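Local coordinates for protein diphthine synthase (Entamoeba histolytica, PDB 3I4T) that probably methylates a modified histidine of elongation factor 2, using S-adenosylmethionine, as a diphthine synthase in the pathway to diphthamide, at residues 35-43 against 126-134; 138-148 against 270-280. All blocks are in the same frame, centred on the assembly; numbering follows the deposited sequence.

Contact 1: 35-43 against 126-134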
loop_
_atom_site.group_PDB
_atom_site.type_symbol
_atom_site.label_atom_id
_atom_site.label_comp_id
_atom_site.label_asym_id
_atom_site.label_seq_id
_atom_site.Cartn_x
_atom_site.Cartn_y
_atom_site.Cartn_z
ATOM N N ASP A 35 10.551 -11.527 -4.905
ATOM C CA ASP A 35 9.712 -10.585 -4.161
ATOM C C ASP A 35 8.528 -11.217 -3.427
ATOM O O ASP A 35 7.841 -10.546 -2.668
ATOM C CB ASP A 35 9.230 -9.477 -5.084
ATOM C CG ASP A 35 10.315 -8.482 -5.396
ATOM O OD1 ASP A 35 11.237 -8.298 -4.563
ATOM O OD2 ASP A 35 10.241 -7.867 -6.475
ATOM N N ILE A 36 8.288 -12.497 -3.679
ATOM C CA ILE A 36 7.372 -13.292 -2.881
ATOM C C ILE A 36 7.837 -13.323 -1.406
ATOM O O ILE A 36 9.043 -13.305 -1.114
ATOM C CB ILE A 36 7.290 -14.730 -3.457
ATOM C CG1 ILE A 36 6.144 -15.529 -2.839
ATOM C CG2 ILE A 36 8.609 -15.464 -3.292
ATOM C CD1 ILE A 36 5.726 -16.744 -3.670
ATOM N N THR A 37 6.888 -13.362 -0.477
ATOM C CA THR A 37 7.245 -13.545 0.927
ATOM C C THR A 37 7.560 -15.015 1.221
ATOM O O THR A 37 7.144 -15.903 0.467
ATOM C CB THR A 37 6.134 -13.062 1.868
ATOM O OG1 THR A 37 4.953 -13.859 1.654
ATOM C CG2 THR A 37 5.841 -11.556 1.625
ATOM N N VAL A 38 8.295 -15.247 2.312
ATOM C CA VAL A 38 8.596 -16.590 2.821
ATOM C C VAL A 38 7.315 -17.390 3.054
ATOM O O VAL A 38 7.190 -18.528 2.593
ATOM C CB VAL A 38 9.459 -16.527 4.110
ATOM C CG1 VAL A 38 9.660 -17.906 4.716
ATOM C CG2 VAL A 38 10.827 -15.881 3.816
ATOM N N ARG A 39 6.365 -16.776 3.750
ATOM C CA ARG A 39 5.022 -17.329 3.919
ATOM C C ARG A 39 4.397 -17.708 2.580
ATOM O O ARG A 39 3.930 -18.838 2.414
ATOM C CB ARG A 39 4.141 -16.333 4.681
ATOM C CG ARG A 39 2.658 -16.675 4.734
ATOM C CD ARG A 39 1.967 -15.999 5.931
ATOM N NE ARG A 39 2.328 -16.618 7.210
ATOM C CZ ARG A 39 2.952 -15.997 8.211
ATOM N NH1 ARG A 39 3.292 -14.717 8.109
ATOM N NH2 ARG A 39 3.227 -16.658 9.327
ATOM N N GLY A 40 4.405 -16.771 1.627
ATOM C CA GLY A 40 3.894 -17.007 0.269
ATOM C C GLY A 40 4.562 -18.179 -0.440
ATOM O O GLY A 40 3.886 -19.010 -1.060
ATOM N N LEU A 41 5.889 -18.256 -0.343
ATOM C CA LEU A 41 6.633 -19.388 -0.891
ATOM C C LEU A 41 6.243 -20.707 -0.223
ATOM O O LEU A 41 6.183 -21.744 -0.885
ATOM C CB LEU A 41 8.150 -19.157 -0.785
ATOM C CG LEU A 41 9.073 -20.163 -1.494
ATOM C CD1 LEU A 41 8.632 -20.409 -2.928
ATOM C CD2 LEU A 41 10.557 -19.742 -1.441
ATOM N N GLU A 42 5.965 -20.661 1.078
ATOM C CA GLU A 42 5.548 -21.859 1.815
ATOM C C GLU A 42 4.173 -22.359 1.401
ATOM O O GLU A 42 3.967 -23.568 1.275
ATOM C CB GLU A 42 5.608 -21.645 3.327
ATOM C CG GLU A 42 6.998 -21.802 3.916
ATOM C CD GLU A 42 7.025 -21.699 5.442
ATOM O OE1 GLU A 42 6.014 -22.040 6.104
ATOM O OE2 GLU A 42 8.078 -21.287 5.981
ATOM N N ALA A 43 3.240 -21.434 1.177
ATOM C CA ALA A 43 1.891 -21.814 0.747
ATOM C C ALA A 43 1.941 -22.399 -0.655
ATOM O O ALA A 43 1.326 -23.437 -0.930
ATOM C CB ALA A 43 0.958 -20.640 0.795
ATOM N N VAL A 126 -10.894 -18.661 2.067
ATOM C CA VAL A 126 -9.853 -17.920 1.355
ATOM C C VAL A 126 -8.785 -17.449 2.325
ATOM O O VAL A 126 -9.100 -16.958 3.403
ATOM C CB VAL A 126 -10.423 -16.673 0.623
ATOM C CG1 VAL A 126 -9.311 -15.858 -0.014
ATOM C CG2 VAL A 126 -11.416 -17.079 -0.427
ATOM N N LYS A 127 -7.523 -17.596 1.938
ATOM C CA LYS A 127 -6.434 -17.071 2.737
ATOM C C LYS A 127 -5.585 -16.144 1.873
ATOM O O LYS A 127 -5.014 -16.555 0.849
ATOM C CB LYS A 127 -5.607 -18.208 3.356
ATOM C CG LYS A 127 -4.354 -17.783 4.128
ATOM C CD LYS A 127 -4.695 -16.845 5.291
ATOM C CE LYS A 127 -3.484 -16.539 6.169
ATOM N NZ LYS A 127 -3.926 -15.802 7.400
ATOM N N VAL A 128 -5.526 -14.886 2.299
ATOM C CA VAL A 128 -4.783 -13.840 1.604
ATOM C C VAL A 128 -3.377 -13.738 2.177
ATOM O O VAL A 128 -3.210 -13.703 3.381
ATOM C CB VAL A 128 -5.517 -12.477 1.716
ATOM C CG1 VAL A 128 -4.740 -11.361 1.010
ATOM C CG2 VAL A 128 -6.928 -12.586 1.127
ATOM N N ILE A 129 -2.369 -13.729 1.308
ATOM C CA ILE A 129 -1.003 -13.440 1.714
ATOM C C ILE A 129 -0.581 -12.116 1.056
ATOM O O ILE A 129 -0.601 -11.978 -0.174
ATOM C CB ILE A 129 -0.046 -14.637 1.415
ATOM C CG1 ILE A 129 -0.409 -15.834 2.320
ATOM C CG2 ILE A 129 1.412 -14.243 1.630
ATOM C CD1 ILE A 129 0.032 -17.197 1.826
ATOM N N HIS A 130 -0.237 -11.139 1.895
ATOM C CA HIS A 130 0.007 -9.759 1.482
ATOM C C HIS A 130 1.447 -9.555 1.011
ATOM O O HIS A 130 2.362 -10.269 1.453
ATOM C CB HIS A 130 -0.290 -8.796 2.644
ATOM C CG HIS A 130 -1.725 -8.789 3.080
ATOM N ND1 HIS A 130 -2.188 -9.551 4.133
ATOM C CD2 HIS A 130 -2.807 -8.136 2.587
ATOM C CE1 HIS A 130 -3.490 -9.365 4.272
ATOM N NE2 HIS A 130 -3.892 -8.518 3.343
ATOM N N ASN A 131 1.639 -8.557 0.141
ATOM C CA ASN A 131 2.950 -8.164 -0.370
ATOM C C ASN A 131 2.950 -6.673 -0.773
ATOM O O ASN A 131 1.976 -5.962 -0.525
ATOM C CB ASN A 131 3.323 -9.054 -1.566
ATOM C CG ASN A 131 4.835 -9.247 -1.725
ATOM O OD1 ASN A 131 5.625 -8.333 -1.480
ATOM N ND2 ASN A 131 5.229 -10.435 -2.166
ATOM N N ALA A 132 4.041 -6.204 -1.381
ATOM C CA ALA A 132 4.153 -4.811 -1.807
ATOM C C ALA A 132 3.111 -4.482 -2.872
ATOM O O ALA A 132 2.639 -5.350 -3.589
ATOM C CB ALA A 132 5.570 -4.490 -2.296
ATOM N N SER A 133 2.739 -3.216 -2.944
ATOM C CA SER A 133 1.726 -2.749 -3.862
ATOM C C SER A 133 2.241 -1.474 -4.500
ATOM O O SER A 133 2.973 -0.707 -3.864
ATOM C CB SER A 133 0.437 -2.463 -3.089
ATOM O OG SER A 133 -0.368 -1.494 -3.735
ATOM N N ILE A 134 1.825 -1.228 -5.740
ATOM C CA ILE A 134 2.190 -0.002 -6.440
ATOM C C ILE A 134 1.733 1.210 -5.625
ATOM O O ILE A 134 2.392 2.248 -5.616
ATOM C CB ILE A 134 1.680 0.017 -7.930
ATOM C CG1 ILE A 134 2.371 1.121 -8.728
ATOM C CG2 ILE A 134 0.157 0.166 -8.031
ATOM C CD1 ILE A 134 3.723 0.703 -9.276
#
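I129 reaches from the end of strand 126-129 to the underside of helix 38-43, and its branches can be followed outward from CB. One branch, CG2, lies anti to the backbone N and runs to the start of the helix, 3.6 Å from T37 OG1 and 3.9 Å from G40 N. The other begins at CG1, beside the backbone N (chi1 -67°), and passes R39 CG. It ends in CD1, which packs 3.7 Å from A43 CB and also touches R39 CG. I129 thus spans the first turn and a half of the helix, meeting T37, R39 and A43 on the face turned to the strand, and G40 through its backbone N.

T37 is the N-cap: its OG1 accepts from G40 N at 3.0 Å. Its chi1 of 63° puts OG1 at the cap and the methyl CG2 beside the backbone N, 3.7 Å from H130 O.

The polar end of the contact belongs to N131. Its ND2 donates to D35 O at 2.7 Å, a nearly straight bond whose acceptor lies in the amide plane; ND2 also donates to G27 O. At the other end of the amide, OD1 accepts from A132 N at 2.7 Å on an in-plane lone pair. Bonds at both ends fix the amide's rotation and support ND2, not OD1, as the donor to D35 O.

R39 only brushes I129 with its aliphatic stem; its guanidinium forms salt bridges with D32 and D35 of the second subunit. Helix and strand run roughly antiparallel (140°), and the I129 contacts pack the helix on the outermost strand, within this chain, of the parallel five-stranded sheet, as is characteristic of the alpha/beta N-terminal domain of tetrapyrrole-methylase-type enzymes.

Contact 2: 138-148 against 270-280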
loop_
_atom_site.group_PDB
_atom_site.type_symbol
_atom_site.label_atom_id
_atom_site.label_comp_id
_atom_site.label_asym_id
_atom_site.label_seq_id
_atom_site.Cartn_x
_atom_site.Cartn_y
_atom_site.Cartn_z
ATOM N N ILE A 138 5.056 3.790 -4.749
ATOM C CA ILE A 138 5.201 5.115 -5.372
ATOM C C ILE A 138 5.723 6.168 -4.377
ATOM O O ILE A 138 6.008 7.314 -4.746
ATOM C CB ILE A 138 3.855 5.625 -6.007
ATOM C CG1 ILE A 138 2.722 5.511 -4.991
ATOM C CG2 ILE A 138 3.539 4.872 -7.292
ATOM C CD1 ILE A 138 1.607 6.483 -5.194
ATOM N N GLY A 139 5.830 5.764 -3.115
ATOM C CA GLY A 139 6.489 6.561 -2.096
ATOM C C GLY A 139 7.924 6.900 -2.436
ATOM O O GLY A 139 8.481 7.842 -1.885
ATOM N N CYS A 140 8.525 6.158 -3.357
ATOM C CA CYS A 140 9.917 6.418 -3.730
ATOM C C CYS A 140 10.082 7.718 -4.492
ATOM O O CYS A 140 11.206 8.176 -4.707
ATOM C CB CYS A 140 10.523 5.247 -4.510
ATOM S SG CYS A 140 9.673 4.849 -6.018
ATOM N N SER A 141 8.960 8.316 -4.879
ATOM C CA SER A 141 8.955 9.607 -5.565
ATOM C C SER A 141 9.382 10.752 -4.640
ATOM O O SER A 141 9.895 11.774 -5.095
ATOM C CB SER A 141 7.557 9.900 -6.097
ATOM O OG SER A 141 6.626 9.923 -5.026
ATOM N N GLY A 142 9.145 10.583 -3.345
ATOM C CA GLY A 142 9.359 11.663 -2.394
ATOM C C GLY A 142 8.066 12.305 -1.939
ATOM O O GLY A 142 8.058 13.061 -0.969
ATOM N N LEU A 143 6.968 12.011 -2.631
ATOM C CA LEU A 143 5.663 12.495 -2.193
ATOM C C LEU A 143 5.189 11.686 -0.976
ATOM O O LEU A 143 5.392 10.461 -0.913
ATOM C CB LEU A 143 4.641 12.456 -3.338
ATOM C CG LEU A 143 4.842 13.431 -4.516
ATOM C CD1 LEU A 143 3.975 13.022 -5.680
ATOM C CD2 LEU A 143 4.595 14.924 -4.169
ATOM N N GLN A 144 4.587 12.384 -0.013
ATOM C CA GLN A 144 4.016 11.769 1.180
ATOM C C GLN A 144 2.739 11.021 0.839
ATOM O O GLN A 144 1.785 11.594 0.301
ATOM C CB GLN A 144 3.728 12.830 2.241
ATOM C CG GLN A 144 2.616 12.463 3.212
ATOM C CD GLN A 144 3.074 11.596 4.374
ATOM O OE1 GLN A 144 3.673 10.535 4.182
ATOM N NE2 GLN A 144 2.782 12.048 5.593
ATOM N N LEU A 145 2.735 9.735 1.162
ATOM C CA LEU A 145 1.590 8.855 0.920
ATOM C C LEU A 145 0.290 9.197 1.665
ATOM O O LEU A 145 -0.803 8.887 1.178
ATOM C CB LEU A 145 1.985 7.407 1.233
ATOM C CG LEU A 145 3.123 6.797 0.397
ATOM C CD1 LEU A 145 3.441 5.396 0.899
ATOM C CD2 LEU A 145 2.814 6.801 -1.131
ATOM N N TYR A 146 0.392 9.827 2.837
ATOM C CA TYR A 146 -0.811 10.259 3.559
ATOM C C TYR A 146 -1.509 11.364 2.807
ATOM O O TYR A 146 -2.708 11.551 2.955
ATOM C CB TYR A 146 -0.498 10.748 4.972
ATOM C CG TYR A 146 0.129 9.715 5.871
ATOM C CD1 TYR A 146 0.102 8.349 5.540
ATOM C CD2 TYR A 146 0.741 10.099 7.073
ATOM C CE1 TYR A 146 0.692 7.405 6.372
ATOM C CE2 TYR A 146 1.327 9.161 7.918
ATOM C CZ TYR A 146 1.297 7.819 7.561
ATOM O OH TYR A 146 1.878 6.888 8.397
ATOM N N ARG A 147 -0.755 12.100 1.997
ATOM C CA ARG A 147 -1.338 13.185 1.216
ATOM C C ARG A 147 -2.016 12.750 -0.091
ATOM O O ARG A 147 -2.548 13.579 -0.797
ATOM C CB ARG A 147 -0.307 14.288 0.977
ATOM C CG ARG A 147 0.212 14.946 2.270
ATOM C CD ARG A 147 0.926 16.252 1.970
ATOM N NE ARG A 147 0.081 17.090 1.119
ATOM C CZ ARG A 147 0.507 18.110 0.377
ATOM N NH1 ARG A 147 1.792 18.462 0.356
ATOM N NH2 ARG A 147 -0.370 18.781 -0.351
ATOM N N PHE A 148 -1.999 11.459 -0.412
ATOM C CA PHE A 148 -2.710 10.956 -1.599
ATOM C C PHE A 148 -4.223 10.886 -1.396
ATOM O O PHE A 148 -4.705 10.296 -0.416
ATOM C CB PHE A 148 -2.137 9.611 -2.084
ATOM C CG PHE A 148 -0.935 9.777 -2.973
ATOM C CD1 PHE A 148 0.325 10.030 -2.428
ATOM C CD2 PHE A 148 -1.066 9.748 -4.347
ATOM C CE1 PHE A 148 1.432 10.227 -3.244
ATOM C CE2 PHE A 148 0.033 9.950 -5.170
ATOM C CZ PHE A 148 1.286 10.192 -4.614
ATOM N N LEU A 270 2.000 10.391 -11.317
ATOM C CA LEU A 270 1.612 11.075 -10.092
ATOM C C LEU A 270 1.387 12.550 -10.362
ATOM O O LEU A 270 2.256 13.242 -10.905
ATOM C CB LEU A 270 2.656 10.901 -8.991
ATOM C CG LEU A 270 3.228 9.507 -8.718
ATOM C CD1 LEU A 270 4.229 9.600 -7.570
ATOM C CD2 LEU A 270 2.158 8.480 -8.413
ATOM N N ILE A 271 0.203 13.017 -9.998
ATOM C CA ILE A 271 -0.120 14.415 -10.115
ATOM C C ILE A 271 -0.154 15.017 -8.714
ATOM O O ILE A 271 -1.132 14.838 -7.978
ATOM C CB ILE A 271 -1.461 14.651 -10.855
ATOM C CG1 ILE A 271 -1.449 13.961 -12.225
ATOM C CG2 ILE A 271 -1.720 16.158 -10.994
ATOM C CD1 ILE A 271 -2.802 13.980 -12.952
ATOM N N PRO A 272 0.929 15.719 -8.336
ATOM C CA PRO A 272 1.053 16.324 -7.011
ATOM C C PRO A 272 -0.069 17.309 -6.735
ATOM O O PRO A 272 -0.617 17.868 -7.675
ATOM C CB PRO A 272 2.387 17.077 -7.087
ATOM C CG PRO A 272 3.166 16.395 -8.175
ATOM C CD PRO A 272 2.146 15.897 -9.157
ATOM N N ALA A 273 -0.409 17.521 -5.461
ATOM C CA ALA A 273 -1.283 18.644 -5.059
ATOM C C ALA A 273 -0.692 20.002 -5.493
ATOM O O ALA A 273 0.511 20.100 -5.710
ATOM C CB ALA A 273 -1.497 18.624 -3.547
ATOM N N PRO A 274 -1.531 21.054 -5.612
ATOM C CA PRO A 274 -0.993 22.385 -5.908
ATOM C C PRO A 274 0.086 22.888 -4.931
ATOM O O PRO A 274 0.923 23.688 -5.333
ATOM C CB PRO A 274 -2.238 23.274 -5.872
ATOM C CG PRO A 274 -3.326 22.370 -6.351
ATOM C CD PRO A 274 -3.007 21.057 -5.667
ATOM N N GLN A 275 0.085 22.437 -3.675
ATOM C CA GLN A 275 1.243 22.726 -2.824
ATOM C C GLN A 275 1.992 21.499 -2.356
ATOM O O GLN A 275 1.430 20.547 -1.798
ATOM C CB GLN A 275 0.964 23.725 -1.681
ATOM C CG GLN A 275 0.150 23.237 -0.533
ATOM C CD GLN A 275 0.944 22.475 0.537
ATOM O OE1 GLN A 275 0.369 21.665 1.266
ATOM N NE2 GLN A 275 2.250 22.731 0.634
ATOM N N VAL A 276 3.291 21.548 -2.605
ATOM C CA VAL A 276 4.171 20.450 -2.309
ATOM C C VAL A 276 5.053 20.942 -1.188
ATOM O O VAL A 276 5.566 22.043 -1.250
ATOM C CB VAL A 276 4.992 20.082 -3.558
ATOM C CG1 VAL A 276 5.883 18.895 -3.272
ATOM C CG2 VAL A 276 4.057 19.804 -4.730
ATOM N N ASP A 277 5.178 20.138 -0.142
ATOM C CA ASP A 277 6.042 20.472 0.975
ATOM C C ASP A 277 7.500 20.550 0.503
ATOM O O ASP A 277 7.902 19.829 -0.401
ATOM C CB ASP A 277 5.880 19.437 2.099
ATOM C CG ASP A 277 4.465 19.434 2.716
ATOM O OD1 ASP A 277 3.940 20.503 3.066
ATOM O OD2 ASP A 277 3.869 18.354 2.871
ATOM N N ASP A 278 8.280 21.435 1.119
ATOM C CA ASP A 278 9.720 21.527 0.875
ATOM C C ASP A 278 10.420 20.174 0.975
ATOM O O ASP A 278 11.212 19.842 0.096
ATOM C CB ASP A 278 10.391 22.508 1.841
ATOM C CG ASP A 278 10.079 23.958 1.541
ATOM O OD1 ASP A 278 9.352 24.265 0.556
ATOM O OD2 ASP A 278 10.577 24.807 2.323
ATOM N N PRO A 279 10.148 19.387 2.038
ATOM C CA PRO A 279 10.851 18.093 2.052
ATOM C C PRO A 279 10.492 17.190 0.863
ATOM O O PRO A 279 11.345 16.450 0.392
ATOM C CB PRO A 279 10.423 17.461 3.388
ATOM C CG PRO A 279 10.009 18.648 4.245
ATOM C CD PRO A 279 9.391 19.619 3.289
ATOM N N GLU A 280 9.260 17.282 0.368
ATOM C CA GLU A 280 8.823 16.510 -0.798
ATOM C C GLU A 280 9.521 16.999 -2.063
ATOM O O GLU A 280 9.996 16.195 -2.867
ATOM C CB GLU A 280 7.298 16.608 -0.982
ATOM C CG GLU A 280 6.429 15.969 0.127
ATOM C CD GLU A 280 4.932 16.121 -0.153
ATOM O OE1 GLU A 280 4.443 17.269 -0.174
ATOM O OE2 GLU A 280 4.240 15.095 -0.366
#
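R147 and E280 meet at the polar centre of this contact, while L270 holds its apolar end. L270 is the tightly packed part. Its CD2 lies 3.8 Å from I138 CD1 and also approaches the F148 ring, whereas CD1 turns to S141 and to L143 CD1. L143 and L270 lie alongside, pointing opposite ways, and the other L143 methyl, CD2, reaches P272 and V276. S141 is buried here too: its OG donates to I138 O and accepts from L143 N, the latter an ST turn, so its hydroxyl is satisfied within its own segment.

E280 separates this apolar part from the charged one. Extended beyond CG, it delivers its two oxygens to different partners. OE2 accepts from Q144 N at 2.8 Å in an almost straight bond (174°) on its anti lone pair, and takes a further bond from H179. OE1 accepts from D277 N and forms a salt bridge with R147 NH1 at 3.0 Å. The guanidinium and carboxylate planes are 42° apart, which rules out a flat, paired alignment. R147 is well held here: NH1 at 3.0 Å and NH2 at 2.9 Å both donate to the one oxygen, Q275 O, which lies in the guanidinium plane.

The looser, solvent side is the exposed side chain of Q275 together with D277. Q275 OE1, itself bonded to N177, lies over one guanidinium face, its amide plane only 9° from the guanidinium and displaced from it. D277 OD2 adds a long, weak bond to R147 NH1, 3.3 Å. The result is a salt-bridge network of R147, D277 and E280, tying the loop before strand 152-154 to the link leading into helix 278-284, beyond the C-terminal end of strand 267-271 of the mixed sheet.

From the N terminus the chain leaves strand 22-27 and enters helix 38-46; 82 residues separate 35-43 from 126-134, and contact 1 closes that loop by packing the helix on the sheet. Helix 134-137 then carries the chain directly into 138-148, which waits across 121 residues for 270-280, so contact 2 closes a second, later loop. The two are in series, neither crossing nor enclosing the other, and their centres lie about 28 Å apart. Contact 1 ties a helix to the outermost strand, within this chain, of the parallel sheet, contact 2 a loop to the end of strand 267-271 in the mixed sheet and the link to helix 278-284. Both also touch the second subunit.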